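Local coordinates for YPM (Yersinia pseudotuberculosis, PDB 1PM4), which acts as a superantigen, a bacterial toxin that probably drives T cells to proliferate, at residues C20-K25 with G81-W86; D46-L51 with K89-E94; V37-N42 with N97-A102. All coordinates share one frame; numbering follows the deposited sequence.

Interaction 1: C20-K25 with G81-W86; sequences CIIGNK and GLSWIW
Leu82 meets Asn24 through its backbone: Asn24 ND2 gives a hydrogen bond to Leu82 O at 2.8 Å, arriving from above the carbonyl plane rather than on a lone pair. Arg53 also donates to Leu82 O, and Asn24 ND2 has a second acceptor in Lys28 O, so the amide joins the turn after strand 18-23 to the approach of strand 84-90. At Ser83, CB sits 3.2 Å from Asn24 O, and the hydroxyl shares a water with Lys25 O; a small residue suits this close passage of backbone. The ammonium of Lys25 turns to Asp112 and Glu109.

Trp84 starts the regular pairing. Gly23 N donates to Trp84 O at 2.9 Å, and Trp84 N returns a longer bond to Gly23 O. With chi1 at 57°, CG stands between the backbone N and the carbonyl carbon, which brings the indole back over its partner strand. Gly23 CA lies over one face, 3.8 Å from the centroid of the five-membered ring, a CH-pi contact; with no side chain in the way, Gly23 lets the indole lie directly against the backbone. Asn24 CB covers the six-membered ring on that face, 3.3 Å from Trp84 CZ3.

These strands are antiparallel neighbours in one of the two four-stranded sheets of the jelly roll, with 18-23 at the sheet's edge within this chain. The tryptophans look into the sandwich, toward Leu34 and Ala36 of the other sheet. Ile85 points to the other side, where its CG2 branch reaches Cys20 CB at 3.7 Å, next to the disulfide that joins Cys20 to Cys117, and its CG1 approaches Ile22 CG1. Trp86 closes the pairing: Ile21 N donates to Trp86 O, and Trp86 N to Ile21 O, both at 2.9 Å.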
loop_
_atom_site.group_PDB
_atom_site.type_symbol
_atom_site.label_atom_id
_atom_site.label_comp_id
_atom_site.label_asym_id
_atom_site.label_seq_id
_atom_site.Cartn_x
_atom_site.Cartn_y
_atom_site.Cartn_z
ATOM N N CYS A 20 -12.516 4.010 -15.656
ATOM C CA CYS A 20 -12.216 2.811 -14.914
ATOM C C CYS A 20 -12.392 1.566 -15.780
ATOM O O CYS A 20 -13.396 1.456 -16.534
ATOM C CB CYS A 20 -13.100 2.702 -13.666
ATOM S SG CYS A 20 -12.593 3.756 -12.323
ATOM N N ILE A 21 -11.427 0.667 -15.662
ATOM C CA ILE A 21 -11.358 -0.548 -16.448
ATOM C C ILE A 21 -11.313 -1.707 -15.457
ATOM O O ILE A 21 -10.484 -1.751 -14.544
ATOM C CB ILE A 21 -10.139 -0.518 -17.417
ATOM C CG1 ILE A 21 -10.330 0.631 -18.413
ATOM C CG2 ILE A 21 -9.987 -1.889 -18.158
ATOM C CD1 ILE A 21 -9.231 0.792 -19.362
ATOM N N ILE A 22 -12.269 -2.615 -15.601
ATOM C CA ILE A 22 -12.357 -3.744 -14.681
ATOM C C ILE A 22 -11.617 -5.002 -15.245
ATOM O O ILE A 22 -11.590 -5.245 -16.423
ATOM C CB ILE A 22 -13.831 -4.062 -14.368
ATOM C CG1 ILE A 22 -13.963 -5.074 -13.244
ATOM C CG2 ILE A 22 -14.528 -4.586 -15.525
ATOM C CD1 ILE A 22 -15.363 -4.919 -12.578
ATOM N N GLY A 23 -11.101 -5.769 -14.329
ATOM C CA GLY A 23 -10.433 -7.037 -14.625
ATOM C C GLY A 23 -11.009 -8.129 -13.774
ATOM O O GLY A 23 -11.428 -7.894 -12.637
ATOM N N ASN A 24 -10.962 -9.340 -14.318
ATOM C CA ASN A 24 -11.465 -10.525 -13.636
ATOM C C ASN A 24 -12.881 -10.328 -13.076
ATOM O O ASN A 24 -13.124 -10.556 -11.901
ATOM C CB ASN A 24 -10.512 -10.954 -12.528
ATOM C CG ASN A 24 -10.910 -12.280 -11.941
ATOM O OD1 ASN A 24 -11.423 -13.111 -12.671
ATOM N ND2 ASN A 24 -10.698 -12.483 -10.656
ATOM N N LYS A 25 -13.794 -9.876 -13.929
ATOM C CA LYS A 25 -14.998 -9.207 -13.413
ATOM C C LYS A 25 -15.920 -10.225 -12.660
ATOM O O LYS A 25 -16.466 -9.919 -11.579
ATOM C CB LYS A 25 -15.696 -8.348 -14.499
ATOM C CG LYS A 25 -15.761 -8.929 -15.930
ATOM C CD LYS A 25 -16.751 -8.115 -16.830
ATOM C CE LYS A 25 -16.127 -7.571 -18.118
ATOM N NZ LYS A 25 -15.321 -8.625 -18.863
ATOM N N GLY A 81 -11.634 -15.757 -5.660
ATOM C CA GLY A 81 -11.325 -14.831 -6.734
ATOM C C GLY A 81 -11.857 -13.471 -6.388
ATOM O O GLY A 81 -12.830 -13.343 -5.650
ATOM N N LEU A 82 -11.223 -12.439 -6.922
ATOM C CA LEU A 82 -11.697 -11.099 -6.719
ATOM C C LEU A 82 -11.359 -10.260 -7.917
ATOM O O LEU A 82 -10.379 -10.506 -8.631
ATOM C CB LEU A 82 -11.078 -10.488 -5.471
ATOM C CG LEU A 82 -11.690 -10.919 -4.127
ATOM C CD1 LEU A 82 -10.989 -10.118 -3.044
ATOM C CD2 LEU A 82 -13.193 -10.677 -4.088
ATOM N N SER A 83 -12.188 -9.260 -8.127
ATOM C CA SER A 83 -12.016 -8.413 -9.276
ATOM C C SER A 83 -11.220 -7.216 -8.856
ATOM O O SER A 83 -11.041 -6.884 -7.669
ATOM C CB SER A 83 -13.356 -8.056 -9.944
ATOM O OG SER A 83 -14.181 -7.389 -9.046
ATOM N N TRP A 84 -10.706 -6.542 -9.864
ATOM C CA TRP A 84 -9.896 -5.366 -9.605
ATOM C C TRP A 84 -10.353 -4.326 -10.586
ATOM O O TRP A 84 -10.925 -4.664 -11.626
ATOM C CB TRP A 84 -8.414 -5.701 -9.793
ATOM C CG TRP A 84 -8.008 -6.233 -11.069
ATOM C CD1 TRP A 84 -7.698 -5.532 -12.169
ATOM C CD2 TRP A 84 -7.778 -7.634 -11.401
ATOM N NE1 TRP A 84 -7.303 -6.370 -13.174
ATOM C CE2 TRP A 84 -7.343 -7.673 -12.741
ATOM C CE3 TRP A 84 -7.883 -8.836 -10.685
ATOM C CZ2 TRP A 84 -7.038 -8.888 -13.430
ATOM C CZ3 TRP A 84 -7.575 -10.056 -11.341
ATOM C CH2 TRP A 84 -7.152 -10.065 -12.703
ATOM N N ILE A 85 -10.069 -3.078 -10.265
ATOM C CA ILE A 85 -10.244 -1.943 -11.174
ATOM C C ILE A 85 -8.988 -1.122 -11.274
ATOM O O ILE A 85 -8.310 -0.771 -10.264
ATOM C CB ILE A 85 -11.383 -1.076 -10.693
ATOM C CG1 ILE A 85 -12.691 -1.785 -10.975
ATOM C CG2 ILE A 85 -11.414 0.369 -11.372
ATOM C CD1 ILE A 85 -13.805 -1.070 -10.244
ATOM N N TRP A 86 -8.655 -0.805 -12.513
ATOM C CA TRP A 86 -7.683 0.197 -12.845
ATOM C C TRP A 86 -8.424 1.534 -13.066
ATOM O O TRP A 86 -9.231 1.635 -13.974
ATOM C CB TRP A 86 -7.005 -0.172 -14.159
ATOM C CG TRP A 86 -6.368 -1.522 -14.113
ATOM C CD1 TRP A 86 -6.745 -2.587 -14.885
ATOM C CD2 TRP A 86 -5.169 -1.918 -13.427
ATOM N NE1 TRP A 86 -5.961 -3.665 -14.594
ATOM C CE2 TRP A 86 -4.958 -3.307 -13.745
ATOM C CE3 TRP A 86 -4.320 -1.323 -12.523
ATOM C CZ2 TRP A 86 -3.947 -4.036 -13.226
ATOM C CZ3 TRP A 86 -3.284 -2.099 -11.957
ATOM C CH2 TRP A 86 -3.093 -3.445 -12.347
HETATM O O HOH W 1 -17.051 -7.192 -10.086
#

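Interaction 2: D46-L51 with K89-E94; sequences DMTLIL and KNNSSE
Asn91 reaches across to Asp46 and Thr48 at the end of an antiparallel strand pair, 47-54 with 84-90, the two central strands of one sheet of the jelly roll. Its amide crosses the Asp46 side chain at about a right angle, with the amide and carboxylate planes 70° apart. Asn91 ND2 donates to Asp46 OD1 at 3.0 Å, meeting that oxygen from above the carboxylate plane. Its other bond goes to Thr48 OG1, also at 3.0 Å, and is almost straight at 176°, with the acceptor in the amide plane. The two acceptors thus fix the rotation of the amide, and an asparagine suits the place because its other end is an acceptor: Asn91 OD1 takes a bond from a water that also touches Thr48 OG1. The threonine hydroxyl comes within reach because OG1 lies anti to the carbonyl carbon (chi1 -61°).

Asn90 turns to the opposite face of the sheet, the one that carries Met47. Its amide is held at both ends: ND2 donates to Glu94 O and to Gln14 O, while OD1 accepts from Ser92 N, an Asx turn that bends the chain out of the strand. The thioether chain of Met47 runs out extended and crosses Asn90 at a slant, its CG 4.1 Å from Asn90 OD1; this flexible apolar chain covers Ser96 of the facing sheet.

Backbone bonds set the spacing beneath these side chains. Thr48 N and Lys89 O, and Lys89 N and Thr48 O, form a hydrogen-bonded pair, whereas the ammonium of Lys89 leads off to Lys16 O. Past the last pair, Asp46 O receives Asn91 N at 2.8 Å and, weakly, Ser92 N, and one water bridges Asp46 N to Asn90 OD1 with both legs 2.9 Å.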
loop_
_atom_site.group_PDB
_atom_site.type_symbol
_atom_site.label_atom_id
_atom_site.label_comp_id
_atom_site.label_asym_id
_atom_site.label_seq_id
_atom_site.Cartn_x
_atom_site.Cartn_y
_atom_site.Cartn_z
ATOM N N ASP A 46 -0.407 14.185 -18.035
ATOM C CA ASP A 46 -0.298 14.150 -16.597
ATOM C C ASP A 46 -1.467 13.326 -16.043
ATOM O O ASP A 46 -2.631 13.824 -16.056
ATOM C CB ASP A 46 -0.382 15.547 -16.069
ATOM C CG ASP A 46 -0.199 15.618 -14.582
ATOM O OD1 ASP A 46 -0.143 14.594 -13.868
ATOM O OD2 ASP A 46 -0.106 16.771 -14.068
ATOM N N MET A 47 -1.224 12.029 -15.744
ATOM C CA MET A 47 -2.275 11.075 -15.339
ATOM C C MET A 47 -1.794 10.182 -14.198
ATOM O O MET A 47 -0.580 9.987 -13.959
ATOM C CB MET A 47 -2.657 10.159 -16.521
ATOM C CG MET A 47 -3.117 10.951 -17.699
ATOM S SD MET A 47 -3.572 9.708 -19.018
ATOM C CE MET A 47 -3.709 10.804 -20.368
ATOM N N THR A 48 -2.764 9.716 -13.434
ATOM C CA THR A 48 -2.526 8.795 -12.362
ATOM C C THR A 48 -3.269 7.527 -12.569
ATOM O O THR A 48 -4.397 7.547 -13.001
ATOM C CB THR A 48 -2.929 9.504 -11.005
ATOM O OG1 THR A 48 -2.112 10.679 -10.813
ATOM C CG2 THR A 48 -2.660 8.598 -9.797
ATOM N N LEU A 49 -2.598 6.428 -12.284
ATOM C CA LEU A 49 -3.207 5.106 -12.322
ATOM C C LEU A 49 -3.352 4.569 -10.896
ATOM O O LEU A 49 -2.362 4.476 -10.150
ATOM C CB LEU A 49 -2.281 4.180 -13.074
ATOM C CG LEU A 49 -2.744 2.740 -13.201
ATOM C CD1 LEU A 49 -4.030 2.573 -14.016
ATOM C CD2 LEU A 49 -1.662 1.823 -13.843
ATOM N N ILE A 50 -4.561 4.169 -10.567
ATOM C CA ILE A 50 -4.863 3.661 -9.241
ATOM C C ILE A 50 -5.434 2.259 -9.389
ATOM O O ILE A 50 -6.331 2.027 -10.191
ATOM C CB ILE A 50 -5.871 4.550 -8.530
ATOM C CG1 ILE A 50 -5.394 5.984 -8.501
ATOM C CG2 ILE A 50 -6.100 4.034 -7.109
ATOM C CD1 ILE A 50 -6.510 6.973 -8.101
ATOM N N LEU A 51 -4.854 1.295 -8.668
ATOM C CA LEU A 51 -5.376 -0.048 -8.538
ATOM C C LEU A 51 -6.315 -0.141 -7.353
ATOM O O LEU A 51 -5.939 0.172 -6.198
ATOM C CB LEU A 51 -4.203 -1.060 -8.411
ATOM C CG LEU A 51 -4.648 -2.522 -8.132
ATOM C CD1 LEU A 51 -5.655 -3.140 -9.181
ATOM C CD2 LEU A 51 -3.463 -3.389 -7.957
ATOM N N LYS A 89 -6.944 8.562 -13.946
ATOM C CA LYS A 89 -7.341 9.915 -13.686
ATOM C C LYS A 89 -6.515 10.848 -14.566
ATOM O O LYS A 89 -5.297 10.783 -14.521
ATOM C CB LYS A 89 -7.201 10.287 -12.218
ATOM C CG LYS A 89 -7.554 11.768 -11.900
ATOM C CD LYS A 89 -8.959 12.323 -12.358
ATOM C CE LYS A 89 -9.181 13.825 -12.078
ATOM N NZ LYS A 89 -10.641 14.359 -11.977
ATOM N N ASN A 90 -7.191 11.694 -15.349
ATOM C CA ASN A 90 -6.501 12.738 -16.082
ATOM C C ASN A 90 -6.342 13.977 -15.216
ATOM O O ASN A 90 -7.336 14.611 -14.850
ATOM C CB ASN A 90 -7.223 13.033 -17.391
ATOM C CG ASN A 90 -6.452 13.998 -18.241
ATOM O OD1 ASN A 90 -5.321 14.370 -17.878
ATOM N ND2 ASN A 90 -7.011 14.393 -19.360
ATOM N N ASN A 91 -5.125 14.242 -14.756
ATOM C CA ASN A 91 -4.867 15.395 -13.875
ATOM C C ASN A 91 -4.818 16.709 -14.646
ATOM O O ASN A 91 -4.919 17.819 -14.063
ATOM C CB ASN A 91 -3.534 15.146 -13.196
ATOM C CG ASN A 91 -3.511 13.913 -12.369
ATOM O OD1 ASN A 91 -4.463 13.647 -11.603
ATOM N ND2 ASN A 91 -2.440 13.145 -12.485
ATOM N N SER A 92 -4.617 16.610 -15.947
ATOM C CA SER A 92 -4.563 17.762 -16.838
ATOM C C SER A 92 -5.933 18.163 -17.355
ATOM O O SER A 92 -6.866 17.336 -17.410
ATOM C CB SER A 92 -3.676 17.413 -18.064
ATOM O OG SER A 92 -3.624 18.413 -19.042
ATOM N N SER A 93 -6.076 19.437 -17.740
ATOM C CA SER A 93 -7.268 19.886 -18.438
ATOM C C SER A 93 -7.248 19.494 -19.942
ATOM O O SER A 93 -8.219 19.660 -20.638
ATOM C CB SER A 93 -7.477 21.364 -18.262
ATOM O OG SER A 93 -7.525 21.640 -16.887
ATOM N N GLU A 94 -6.113 18.994 -20.428
ATOM C CA GLU A 94 -5.928 18.593 -21.812
ATOM C C GLU A 94 -6.465 17.218 -22.109
ATOM O O GLU A 94 -6.034 16.212 -21.526
ATOM C CB GLU A 94 -4.447 18.671 -22.201
ATOM C CG GLU A 94 -4.161 18.397 -23.665
ATOM C CD GLU A 94 -2.722 18.786 -24.095
ATOM O OE1 GLU A 94 -2.530 18.977 -25.276
ATOM O OE2 GLU A 94 -1.794 18.786 -23.279
HETATM O O HOH W 2 -2.959 14.168 -19.501
HETATM O O HOH W 3 -4.275 12.276 -9.233
#

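Interaction 3: V37-N42 with N97-A102; sequences VLHSTN and NYSLDA
Val37 and Asp101 begin the backbone pairing of two antiparallel strands, 32-39 and 96-103, the inner pair of one four-stranded sheet in the jelly roll. Val37 N donates to Asp101 O and Asp101 N to Val37 O; two residues on, His39 N donates to Ser99 O at 2.8 Å and Ser99 N to His39 O.

The apolar contacts lie on the face turned to the other sheet. Leu38 and Leu100 meet CD1 to CD1 at 4.2 Å, and Leu38 CD1 also touches Tyr98 CB. CG of Leu38 is anti to its backbone N (chi1 -173°), and this carries CD1 across to the neighbouring strand. Branched aliphatic chains suit this buried face, where Leu38 packs on Met47 and Ile88, and Leu100 on Leu49 and Trp86.

Polar and mixed contacts occupy the other face. Val37 and Asp101 run side by side, CG1 3.8 Å from OD2. The same carboxylate oxygen stands at the edge of the His39 ring, 4.0 Å from CD2, with the two planes 74° apart; this is proximity rather than a bond. The stronger partners are Asp69 for His39 ND1 and Thr8 for Asp101 OD1.

Side-chain hydrogen bonds take over where strand 32-39 ends. Ser40 OG donates to Asn97 O at 2.6 Å and accepts from Asn42 N, an ST turn for which a short hydroxyl is well suited. Asn97 answers with its amide oxygen: Thr41 N donates to Asn97 OD1 at 2.9 Å, 35° out of the carbonyl plane, with Thr41 OG1 3.2 Å from Asn97 CB.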
loop_
_atom_site.group_PDB
_atom_site.type_symbol
_atom_site.label_atom_id
_atom_site.label_comp_id
_atom_site.label_asym_id
_atom_site.label_seq_id
_atom_site.Cartn_x
_atom_site.Cartn_y
_atom_site.Cartn_z
ATOM N N VAL A 37 0.574 -0.693 -16.771
ATOM C CA VAL A 37 1.312 0.605 -16.970
ATOM C C VAL A 37 0.468 1.447 -17.881
ATOM O O VAL A 37 -0.089 0.948 -18.866
ATOM C CB VAL A 37 2.737 0.436 -17.523
ATOM C CG1 VAL A 37 2.719 -0.251 -18.873
ATOM C CG2 VAL A 37 3.472 1.750 -17.483
ATOM N N LEU A 38 0.322 2.715 -17.505
ATOM C CA LEU A 38 -0.386 3.731 -18.245
ATOM C C LEU A 38 0.517 4.523 -19.129
ATOM O O LEU A 38 1.580 4.904 -18.681
ATOM C CB LEU A 38 -1.039 4.678 -17.266
ATOM C CG LEU A 38 -1.982 5.724 -17.872
ATOM C CD1 LEU A 38 -3.158 5.131 -18.665
ATOM C CD2 LEU A 38 -2.511 6.579 -16.671
ATOM N N HIS A 39 0.102 4.768 -20.370
ATOM C CA HIS A 39 0.943 5.546 -21.307
ATOM C C HIS A 39 0.017 6.513 -22.037
ATOM O O HIS A 39 -1.207 6.384 -22.027
ATOM C CB HIS A 39 1.645 4.657 -22.325
ATOM C CG HIS A 39 2.664 3.692 -21.769
ATOM N ND1 HIS A 39 3.749 4.101 -21.031
ATOM C CD2 HIS A 39 2.852 2.373 -21.994
ATOM C CE1 HIS A 39 4.507 3.053 -20.738
ATOM N NE2 HIS A 39 3.982 1.990 -21.312
ATOM N N SER A 40 0.627 7.469 -22.731
ATOM C CA SER A 40 -0.087 8.388 -23.609
ATOM C C SER A 40 0.802 8.860 -24.759
ATOM O O SER A 40 2.027 9.122 -24.539
ATOM C CB SER A 40 -0.585 9.589 -22.836
ATOM O OG SER A 40 -1.284 10.501 -23.659
ATOM N N THR A 41 0.204 8.935 -25.946
ATOM C CA THR A 41 0.906 9.588 -27.074
ATOM C C THR A 41 1.062 11.079 -26.876
ATOM O O THR A 41 1.790 11.683 -27.659
ATOM C CB THR A 41 0.209 9.334 -28.414
ATOM O OG1 THR A 41 -1.124 9.860 -28.418
ATOM C CG2 THR A 41 0.142 7.860 -28.720
ATOM N N ASN A 42 0.381 11.679 -25.902
ATOM C CA ASN A 42 0.566 13.045 -25.484
ATOM C C ASN A 42 1.796 13.099 -24.632
ATOM O O ASN A 42 1.782 12.658 -23.532
ATOM C CB ASN A 42 -0.635 13.564 -24.774
ATOM C CG ASN A 42 -0.478 14.964 -24.214
ATOM O OD1 ASN A 42 0.510 15.680 -24.470
ATOM N ND2 ASN A 42 -1.479 15.380 -23.439
ATOM N N ASN A 97 -4.915 11.177 -25.465
ATOM C CA ASN A 97 -4.888 9.728 -25.686
ATOM C C ASN A 97 -4.472 9.037 -24.395
ATOM O O ASN A 97 -3.679 9.585 -23.608
ATOM C CB ASN A 97 -3.822 9.416 -26.762
ATOM C CG ASN A 97 -3.360 7.961 -26.759
ATOM O OD1 ASN A 97 -2.356 7.558 -26.085
ATOM N ND2 ASN A 97 -4.108 7.120 -27.541
ATOM N N TYR A 98 -4.970 7.831 -24.181
ATOM C CA TYR A 98 -4.315 6.918 -23.234
ATOM C C TYR A 98 -4.165 5.519 -23.815
ATOM O O TYR A 98 -4.889 5.132 -24.749
ATOM C CB TYR A 98 -5.091 6.857 -21.913
ATOM C CG TYR A 98 -6.405 6.069 -22.004
ATOM C CD1 TYR A 98 -6.464 4.718 -21.762
ATOM C CD2 TYR A 98 -7.610 6.730 -22.252
ATOM C CE1 TYR A 98 -7.627 4.025 -21.916
ATOM C CE2 TYR A 98 -8.791 6.062 -22.306
ATOM C CZ TYR A 98 -8.810 4.679 -22.104
ATOM O OH TYR A 98 -10.023 3.962 -22.213
ATOM N N SER A 99 -3.229 4.776 -23.279
ATOM C CA SER A 99 -3.164 3.345 -23.481
ATOM C C SER A 99 -2.787 2.716 -22.153
ATOM O O SER A 99 -1.922 3.209 -21.425
ATOM C CB SER A 99 -2.214 2.929 -24.640
ATOM O OG SER A 99 -0.848 3.223 -24.376
ATOM N N LEU A 100 -3.463 1.639 -21.801
ATOM C CA LEU A 100 -3.186 0.938 -20.544
ATOM C C LEU A 100 -2.811 -0.505 -20.953
ATOM O O LEU A 100 -3.657 -1.226 -21.472
ATOM C CB LEU A 100 -4.446 0.904 -19.718
ATOM C CG LEU A 100 -4.245 0.260 -18.353
ATOM C CD1 LEU A 100 -3.381 1.085 -17.449
ATOM C CD2 LEU A 100 -5.556 -0.084 -17.665
ATOM N N ASP A 101 -1.600 -0.898 -20.672
ATOM C CA ASP A 101 -1.203 -2.279 -20.761
ATOM C C ASP A 101 -1.500 -2.913 -19.424
ATOM O O ASP A 101 -1.082 -2.387 -18.381
ATOM C CB ASP A 101 0.261 -2.403 -21.012
ATOM C CG ASP A 101 0.725 -1.773 -22.272
ATOM O OD1 ASP A 101 -0.041 -1.485 -23.212
ATOM O OD2 ASP A 101 1.933 -1.453 -22.351
ATOM N N ALA A 102 -2.288 -3.971 -19.411
ATOM C CA ALA A 102 -2.647 -4.658 -18.126
ATOM C C ALA A 102 -2.835 -6.147 -18.232
ATOM O O ALA A 102 -3.353 -6.650 -19.224
ATOM C CB ALA A 102 -3.946 -4.093 -17.640
#

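From the N terminus, strand 18-23 enters interaction 1 and waits until 81-86 for its partner. Segment 37-42 opens interaction 3, and 46-51 then opens interaction 2. Interaction 1 closes first, at 81-86; the same strand, 84-90, runs on to close interaction 2 at 89-94, and 97-102 closes interaction 3. Interaction 2 is therefore nested inside interaction 3, while interaction 1 crosses both. Interactions 1 and 2 belong to one sheet and interaction 3 to the other. The sheets meet in the sandwich interior, where Trp86 touches Leu100 and Ala102, Leu49 touches Leu100, and Met47 touches Leu38.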